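Periplasmic divalent cation tolerance protein (Synechococcus elongatus, PDB 6GDX) is a trimeric PII-like protein that possibly binds copper and may carry or signal through small molecules, with a role in heavy-metal tolerance not supported. Local coordinates at residues 57-69 / 80-93. Numbering follows the deposited sequence.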
ATOM      1  N   GLY B  57      21.649  -7.036  -2.739  1.00 12.54           N
ATOM      2  CA  GLY B  57      20.923  -8.240  -2.383  1.00 12.18           C
ATOM      3  C   GLY B  57      19.963  -8.116  -1.225  1.00 11.77           C
ATOM      4  O   GLY B  57      19.578  -9.129  -0.645  1.00 12.41           O
ATOM      5  N   LEU B  58      19.590  -6.891  -0.877  1.00 11.24           N
ATOM      6  CA  LEU B  58      18.748  -6.623   0.294  1.00 11.24           C
ATOM      7  C   LEU B  58      17.251  -6.587  -0.020  1.00 10.38           C
ATOM      8  O   LEU B  58      16.425  -6.694   0.890  1.00 11.42           O
ATOM      9  CB  LEU B  58      19.192  -5.340   0.967  1.00 11.52           C
ATOM     10  CG  LEU B  58      20.543  -5.498   1.659  1.00 13.43           C
ATOM     11  CD1 LEU B  58      21.086  -4.118   2.025  1.00 15.18           C
ATOM     12  CD2 LEU B  58      20.444  -6.414   2.861  1.00 14.41           C
ATOM     13  N   ALA B  59      16.915  -6.420  -1.295  1.00 10.23           N
ATOM     14  CA  ALA B  59      15.523  -6.410  -1.742  1.00 10.51           C
ATOM     15  C   ALA B  59      15.486  -7.008  -3.124  1.00 10.41           C
ATOM     16  O   ALA B  59      16.428  -6.814  -3.918  1.00 11.21           O
ATOM     17  CB  ALA B  59      14.928  -5.009  -1.755  1.00 11.87           C
ATOM     18  N   ALA B  60      14.437  -7.754  -3.448  1.00 10.06           N
ATOM     19  CA  ALA B  60      14.265  -8.302  -4.784  1.00 10.52           C
ATOM     20  C   ALA B  60      13.726  -7.324  -5.784  1.00  9.70           C
ATOM     21  O   ALA B  60      14.002  -7.384  -6.995  1.00 10.91           O
ATOM     22  CB  ALA B  60      13.350  -9.512  -4.725  1.00 11.56           C
ATOM     23  N   CYS B  61      12.872  -6.430  -5.289  1.00  9.55           N
ATOM     24  CA  CYS B  61      12.200  -5.399  -6.082  0.60  9.40           C
ATOM     25  C   CYS B  61      12.007  -4.207  -5.160  1.00  9.00           C
ATOM     26  O   CYS B  61      11.730  -4.399  -3.968  1.00  9.45           O
ATOM     27  CB  CYS B  61      10.836  -5.863  -6.608  0.60  9.32           C
ATOM     28  SG  CYS B  61       9.921  -4.573  -7.473  0.60 11.69           S
ATOM     29  N   VAL B  62      12.074  -3.008  -5.719  1.00  8.66           N
ATOM     30  CA  VAL B  62      11.709  -1.812  -5.011  1.00  9.00           C
ATOM     31  C   VAL B  62      10.830  -0.991  -5.919  1.00  9.49           C
ATOM     32  O   VAL B  62      11.224  -0.740  -7.076  1.00 11.21           O
ATOM     33  CB  VAL B  62      12.932  -0.986  -4.595  1.00 10.06           C
ATOM     34  CG1 VAL B  62      12.530   0.213  -3.741  1.00 10.67           C
ATOM     35  CG2 VAL B  62      13.952  -1.842  -3.882  1.00 10.73           C
ATOM     36  N   SER B  63       9.654  -0.582  -5.446  1.00  8.88           N
ATOM     37  CA  SER B  63       8.807   0.308  -6.226  1.00  9.59           C
ATOM     38  C   SER B  63       8.876   1.706  -5.653  1.00  8.31           C
ATOM     39  O   SER B  63       9.046   1.912  -4.417  1.00  9.42           O
ATOM     40  CB  SER B  63       7.367  -0.192  -6.234  1.00 12.34           C
ATOM     41  OG  SER B  63       6.750  -0.054  -4.974  1.00 15.80           O
ATOM     42  N   ILE B  64       8.635   2.685  -6.512  1.00  8.11           N
ATOM     43  CA  ILE B  64       8.700   4.089  -6.183  1.00  8.71           C
ATOM     44  C   ILE B  64       7.470   4.771  -6.747  1.00  8.55           C
ATOM     45  O   ILE B  64       7.151   4.603  -7.930  1.00  8.56           O
ATOM     46  CB  ILE B  64       9.940   4.711  -6.834  1.00 11.36           C
ATOM     47  CG1 ILE B  64      11.241   4.001  -6.438  1.00 12.71           C
ATOM     48  CG2 ILE B  64       9.996   6.209  -6.626  1.00 13.11           C
ATOM     49  CD1 ILE B  64      12.431   4.341  -7.346  1.00 14.09           C
ATOM     50  N   THR B  65       6.806   5.582  -5.921  1.00  9.69           N
ATOM     51  CA  THR B  65       5.538   6.256  -6.238  1.00 12.07           C
ATOM     52  C   THR B  65       5.671   7.743  -5.794  1.00 10.46           C
ATOM     53  O   THR B  65       5.926   7.913  -4.620  1.00  9.77           O
ATOM     54  CB  THR B  65       4.371   5.556  -5.364  1.00 14.25           C
ATOM     55  OG1 THR B  65       4.368   4.126  -5.602  1.00 15.12           O
ATOM     56  CG2 THR B  65       3.058   6.098  -5.706  1.00 16.39           C
ATOM     57  N   PRO B  66       5.382   8.768  -6.613  1.00 10.72           N
ATOM     58  CA  PRO B  66       5.373  10.132  -6.048  1.00 10.15           C
ATOM     59  C   PRO B  66       4.146  10.353  -5.173  1.00  9.69           C
ATOM     60  O   PRO B  66       3.032   9.959  -5.543  1.00 11.55           O
ATOM     61  CB  PRO B  66       5.308  11.017  -7.299  1.00 12.12           C
ATOM     62  CG  PRO B  66       4.758  10.176  -8.373  1.00 16.85           C
ATOM     63  CD  PRO B  66       5.141   8.763  -8.068  1.00 13.93           C
ATOM     64  N   ILE B  67       4.357  10.984  -4.025  1.00  8.75           N
ATOM     65  CA  ILE B  67       3.294  11.270  -3.063  1.00  8.93           C
ATOM     66  C   ILE B  67       3.457  12.701  -2.572  1.00  8.74           C
ATOM     67  O   ILE B  67       4.448  13.392  -2.831  1.00  9.30           O
ATOM     68  CB  ILE B  67       3.318  10.293  -1.863  1.00  9.23           C
ATOM     69  CG1 ILE B  67       4.584  10.454  -1.029  1.00  9.62           C
ATOM     70  CG2 ILE B  67       3.110   8.860  -2.330  1.00 10.45           C
ATOM     71  CD1 ILE B  67       4.512   9.786   0.327  1.00 10.58           C
ATOM     72  N   GLN B  68       2.444  13.138  -1.835  1.00  8.62           N
ATOM     73  CA  GLN B  68       2.584  14.253  -0.919  1.00  9.49           C
ATOM     74  C   GLN B  68       2.434  13.712   0.489  1.00  9.90           C
ATOM     75  O   GLN B  68       1.647  12.770   0.727  1.00 10.72           O
ATOM     76  CB  GLN B  68       1.500  15.296  -1.171  1.00 11.38           C
ATOM     77  CG  GLN B  68       1.628  15.977  -2.497  1.00 13.64           C
ATOM     78  CD  GLN B  68       0.410  16.798  -2.870  1.00 17.45           C
ATOM     79  OE1 GLN B  68      -0.342  17.251  -2.027  1.00 23.62           O
ATOM     80  NE2 GLN B  68       0.242  17.030  -4.159  1.00 21.52           N
ATOM     81  N   SER B  69       3.199  14.252   1.429  1.00  9.54           N
ATOM     82  CA  SER B  69       3.147  13.870   2.845  0.50 10.38           C
ATOM     83  C   SER B  69       2.857  15.096   3.693  1.00 10.37           C
ATOM     84  O   SER B  69       3.532  16.115   3.540  1.00 11.57           O
ATOM     85  CB  SER B  69       4.494  13.342   3.259  0.50 11.43           C
ATOM     86  OG  SER B  69       4.753  12.163   2.549  0.50 11.86           O
ATOM     87  N   GLU B  80       4.725  18.216   1.899  1.00 11.52           N
ATOM     88  CA  GLU B  80       5.905  18.178   1.026  1.00 12.43           C
ATOM     89  C   GLU B  80       5.745  17.064   0.035  1.00 10.73           C
ATOM     90  O   GLU B  80       5.137  16.018   0.325  1.00 11.35           O
ATOM     91  CB  GLU B  80       7.172  17.930   1.842  1.00 15.86           C
ATOM     92  CG  GLU B  80       7.473  18.999   2.900  1.00 20.03           C
ATOM     93  CD  GLU B  80       7.687  20.414   2.370  1.00 26.62           C
ATOM     94  OE1 GLU B  80       7.987  20.633   1.172  1.00 27.91           O
ATOM     95  OE2 GLU B  80       7.554  21.347   3.196  1.00 32.42           O
ATOM     96  N   THR B  81       6.358  17.232  -1.125  1.00 10.41           N
ATOM     97  CA  THR B  81       6.447  16.128  -2.076  1.00 10.08           C
ATOM     98  C   THR B  81       7.498  15.160  -1.626  1.00 10.31           C
ATOM     99  O   THR B  81       8.569  15.537  -1.139  1.00 11.94           O
ATOM    100  CB  THR B  81       6.770  16.639  -3.477  1.00 12.67           C
ATOM    101  OG1 THR B  81       7.966  17.404  -3.431  1.00 15.17           O
ATOM    102  CG2 THR B  81       5.629  17.451  -4.002  1.00 14.47           C
ATOM    103  N   GLU B  82       7.185  13.887  -1.772  1.00  9.67           N
ATOM    104  CA  GLU B  82       8.095  12.799  -1.418  1.00  9.55           C
ATOM    105  C   GLU B  82       7.906  11.680  -2.419  1.00  9.21           C
ATOM    106  O   GLU B  82       7.024  11.703  -3.283  1.00  9.94           O
ATOM    107  CB  GLU B  82       7.870  12.316   0.012  1.00 10.55           C
ATOM    108  CG  GLU B  82       8.259  13.299   1.092  1.00 12.12           C
ATOM    109  CD  GLU B  82       8.331  12.682   2.476  1.00 13.92           C
ATOM    110  OE1 GLU B  82       7.466  11.866   2.779  1.00 15.75           O
ATOM    111  OE2 GLU B  82       9.265  13.042   3.259  1.00 17.43           O
ATOM    112  N   GLN B  83       8.782  10.685  -2.302  1.00  9.34           N
ATOM    113  CA  GLN B  83       8.651   9.450  -3.062  1.00  9.11           C
ATOM    114  C   GLN B  83       8.404   8.355  -2.050  1.00  9.01           C
ATOM    115  O   GLN B  83       9.238   8.133  -1.154  1.00  9.95           O
ATOM    116  CB  GLN B  83       9.931   9.138  -3.820  1.00 10.01           C
ATOM    117  CG  GLN B  83      10.310  10.244  -4.812  1.00 11.80           C
ATOM    118  CD  GLN B  83       9.441  10.263  -6.048  1.00 14.11           C
ATOM    119  OE1 GLN B  83       9.110   9.223  -6.603  1.00 17.96           O
ATOM    120  NE2 GLN B  83       9.087  11.441  -6.504  1.00 15.29           N
ATOM    121  N   GLN B  84       7.291   7.647  -2.178  1.00  8.55           N
ATOM    122  CA  GLN B  84       7.038   6.461  -1.385  1.00  8.54           C
ATOM    123  C   GLN B  84       7.794   5.296  -2.002  1.00  8.62           C
ATOM    124  O   GLN B  84       7.651   5.015  -3.199  1.00 10.11           O
ATOM    125  CB  GLN B  84       5.538   6.144  -1.367  1.00  9.57           C
ATOM    126  CG  GLN B  84       5.148   4.920  -0.555  1.00 10.70           C
ATOM    127  CD  GLN B  84       5.289   5.191   0.913  1.00 12.00           C
ATOM    128  OE1 GLN B  84       4.617   6.085   1.431  1.00 13.59           O
ATOM    129  NE2 GLN B  84       6.179   4.480   1.597  1.00 13.93           N
ATOM    130  N   MET B  85       8.517   4.574  -1.181  1.00  8.38           N
ATOM    131  CA  MET B  85       9.249   3.393  -1.590  1.00  8.79           C
ATOM    132  C   MET B  85       8.718   2.159  -0.894  1.00  8.46           C
ATOM    133  O   MET B  85       8.352   2.224   0.292  1.00 10.18           O
ATOM    134  CB  MET B  85      10.728   3.575  -1.276  1.00  9.50           C
ATOM    135  CG  MET B  85      11.302   4.835  -1.871  1.00 10.72           C
ATOM    136  SD  MET B  85      13.099   5.003  -1.616  1.00 11.13           S
ATOM    137  CE  MET B  85      13.667   3.699  -2.691  1.00 10.48           C
ATOM    138  N   SER B  86       8.641   1.066  -1.627  1.00  7.74           N
ATOM    139  CA  SER B  86       8.230  -0.225  -1.098  1.00  8.39           C
ATOM    140  C   SER B  86       9.269  -1.252  -1.497  1.00  8.22           C
ATOM    141  O   SER B  86       9.425  -1.560  -2.688  1.00  9.08           O
ATOM    142  CB  SER B  86       6.865  -0.600  -1.643  1.00  9.89           C
ATOM    143  OG  SER B  86       6.530  -1.914  -1.307  1.00 13.13           O
ATOM    144  N   PHE B  87       9.977  -1.757  -0.517  1.00  7.80           N
ATOM    145  CA  PHE B  87      11.046  -2.734  -0.696  1.00  8.45           C
ATOM    146  C   PHE B  87      10.470  -4.120  -0.430  1.00  8.56           C
ATOM    147  O   PHE B  87       9.967  -4.411   0.670  1.00  9.61           O
ATOM    148  CB  PHE B  87      12.193  -2.505   0.299  1.00  9.31           C
ATOM    149  CG  PHE B  87      12.968  -1.222   0.107  1.00  9.40           C
ATOM    150  CD1 PHE B  87      12.440   0.014   0.467  1.00  9.86           C
ATOM    151  CD2 PHE B  87      14.251  -1.250  -0.396  1.00 10.35           C
ATOM    152  CE1 PHE B  87      13.161   1.174   0.284  1.00 10.16           C
ATOM    153  CE2 PHE B  87      14.987  -0.086  -0.565  1.00 11.54           C
ATOM    154  CZ  PHE B  87      14.457   1.126  -0.194  1.00 10.71           C
ATOM    155  N   LYS B  88      10.563  -4.998  -1.422  1.00  8.36           N
ATOM    156  CA  LYS B  88      10.105  -6.391  -1.300  1.00  9.06           C
ATOM    157  C   LYS B  88      11.286  -7.238  -0.891  1.00  8.87           C
ATOM    158  O   LYS B  88      12.299  -7.329  -1.634  1.00 10.27           O
ATOM    159  CB  LYS B  88       9.600  -6.918  -2.637  1.00 10.74           C
ATOM    160  CG  LYS B  88       8.245  -6.499  -3.049  1.00 13.61           C
ATOM    161  CD  LYS B  88       8.127  -5.022  -3.213  1.00 14.61           C
ATOM    162  CE  LYS B  88       6.898  -4.688  -4.013  1.00 16.74           C
ATOM    163  NZ  LYS B  88       6.674  -3.226  -4.009  1.00 17.80           N
ATOM    164  N   THR B  89      11.186  -7.879   0.262  1.00  9.03           N
ATOM    165  CA  THR B  89      12.294  -8.667   0.802  1.00 10.08           C
ATOM    166  C   THR B  89      11.767  -9.824   1.603  1.00  9.94           C
ATOM    167  O   THR B  89      10.570 -10.100   1.636  1.00 10.38           O
ATOM    168  CB  THR B  89      13.231  -7.720   1.589  1.00 11.61           C
ATOM    169  OG1 THR B  89      14.472  -8.355   1.819  1.00 13.26           O
ATOM    170  CG2 THR B  89      12.638  -7.210   2.895  1.00 12.16           C
ATOM    171  N   THR B  90      12.682 -10.531   2.240  1.00 10.82           N
ATOM    172  CA  THR B  90      12.320 -11.639   3.112  1.00 11.02           C
ATOM    173  C   THR B  90      12.574 -11.252   4.546  1.00 11.02           C
ATOM    174  O   THR B  90      13.330 -10.343   4.861  1.00 11.95           O
ATOM    175  CB  THR B  90      13.184 -12.861   2.814  1.00 12.53           C
ATOM    176  OG1 THR B  90      14.555 -12.513   3.030  1.00 13.47           O
ATOM    177  CG2 THR B  90      12.996 -13.395   1.394  1.00 14.69           C
ATOM    178  N   VAL B  91      11.980 -12.011   5.467  1.00 11.18           N
ATOM    179  CA  VAL B  91      12.239 -11.763   6.876  1.00 12.55           C
ATOM    180  C   VAL B  91      13.723 -11.929   7.175  1.00 12.91           C
ATOM    181  O   VAL B  91      14.261 -11.214   8.025  1.00 14.02           O
ATOM    182  CB  VAL B  91      11.354 -12.637   7.778  1.00 14.32           C
ATOM    183  CG1 VAL B  91      11.649 -14.110   7.599  1.00 16.27           C
ATOM    184  CG2 VAL B  91      11.498 -12.180   9.228  1.00 16.35           C
ATOM    185  N   GLU B  92      14.381 -12.864   6.491  1.00 13.00           N
ATOM    186  CA  GLU B  92      15.801 -13.098   6.733  1.00 14.34           C
ATOM    187  C   GLU B  92      16.675 -11.894   6.383  1.00 13.30           C
ATOM    188  O   GLU B  92      17.723 -11.715   7.015  1.00 14.79           O
ATOM    189  CB  GLU B  92      16.286 -14.322   5.954  1.00 16.62           C
ATOM    190  CG  GLU B  92      15.710 -15.638   6.474  1.00 18.66           C
ATOM    191  CD  GLU B  92      14.424 -16.084   5.789  1.00 19.30           C
ATOM    192  OE1 GLU B  92      13.791 -15.320   5.008  1.00 18.68           O
ATOM    193  OE2 GLU B  92      14.021 -17.247   5.992  1.00 24.95           O
ATOM    194  N   GLN B  93      16.290 -11.080   5.392  1.00 12.42           N
ATOM    195  CA  GLN B  93      17.068  -9.892   5.031  1.00 12.33           C
ATOM    196  C   GLN B  93      16.559  -8.612   5.667  1.00 11.95           C
ATOM    197  O   GLN B  93      17.202  -7.585   5.505  1.00 12.34           O
ATOM    198  CB  GLN B  93      17.155  -9.700   3.508  1.00 13.56           C
ATOM    199  CG  GLN B  93      17.791 -10.852   2.753  1.00 16.82           C
ATOM    200  CD  GLN B  93      19.105 -11.256   3.342  1.00 18.86           C
ATOM    201  OE1 GLN B  93      19.903 -10.399   3.687  1.00 17.26           O
ATOM    202  NE2 GLN B  93      19.336 -12.559   3.469  1.00 21.82           N
TER
HETATM  203  O   HOH W   1       6.010   2.628  -3.819  1.00 15.04           O
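Val62 and Phe87 stand side by side at a non-hydrogen-bonded pair of two antiparallel strands, 61-69 and 80-90. CG1 of Val62 sits over the centre of the Phe87 ring, 3.9 Å from the centroid, in a CH-pi contact. The other branch, CG2, touches CD2 of the same ring at 3.5 Å. CG1 of Val62 also meets the CE methyl of Met85. Ala59 CB lies at the ring edge, near its plane.

On the opposite face of the sheet the contacts are largely polar. In one of its two conformers, Ser69 OG donates to Glu82 OE1 at 2.7 Å, from above the carboxylate plane. The same carboxylate is held by Thr39 and Tyr107 and makes a weak bond to a bound Bis-Tris molecule. Ile67 CG2 packs on Gln84 CB at 3.8 Å. Ile67 CG1 stands between the backbone N and the carbonyl carbon (chi1 65°), which lays it against Glu82 O. A water bridges Ser63 OG, Thr65 OG1 and Gln84 O, donating to the carbonyl. The Lys88 chain bends at chi2 and passes Cys61 O, and its NZ bonds Ser86 OG at 3.0 Å.

Paired backbone bonds join Ser63 with Ser86, Thr65 with Gln84, Ile67 with Glu82 and Ser69 with Glu80. Near the end of strand 80-90, Thr89 OG1 donates to Leu58 O at 2.7 Å and ties down the turn after helix 43-55.

That helix covers Val62 and Ile64, while helix 91-104 packs on Leu58 and Phe87. In strand 61-73, residues 61-64 pair with a strand of the second subunit, and Gln68 and Ser69 with one of the third. This is the long beta hairpin of the ferredoxin-like CutA fold, whose sheet runs on across the trimer interfaces.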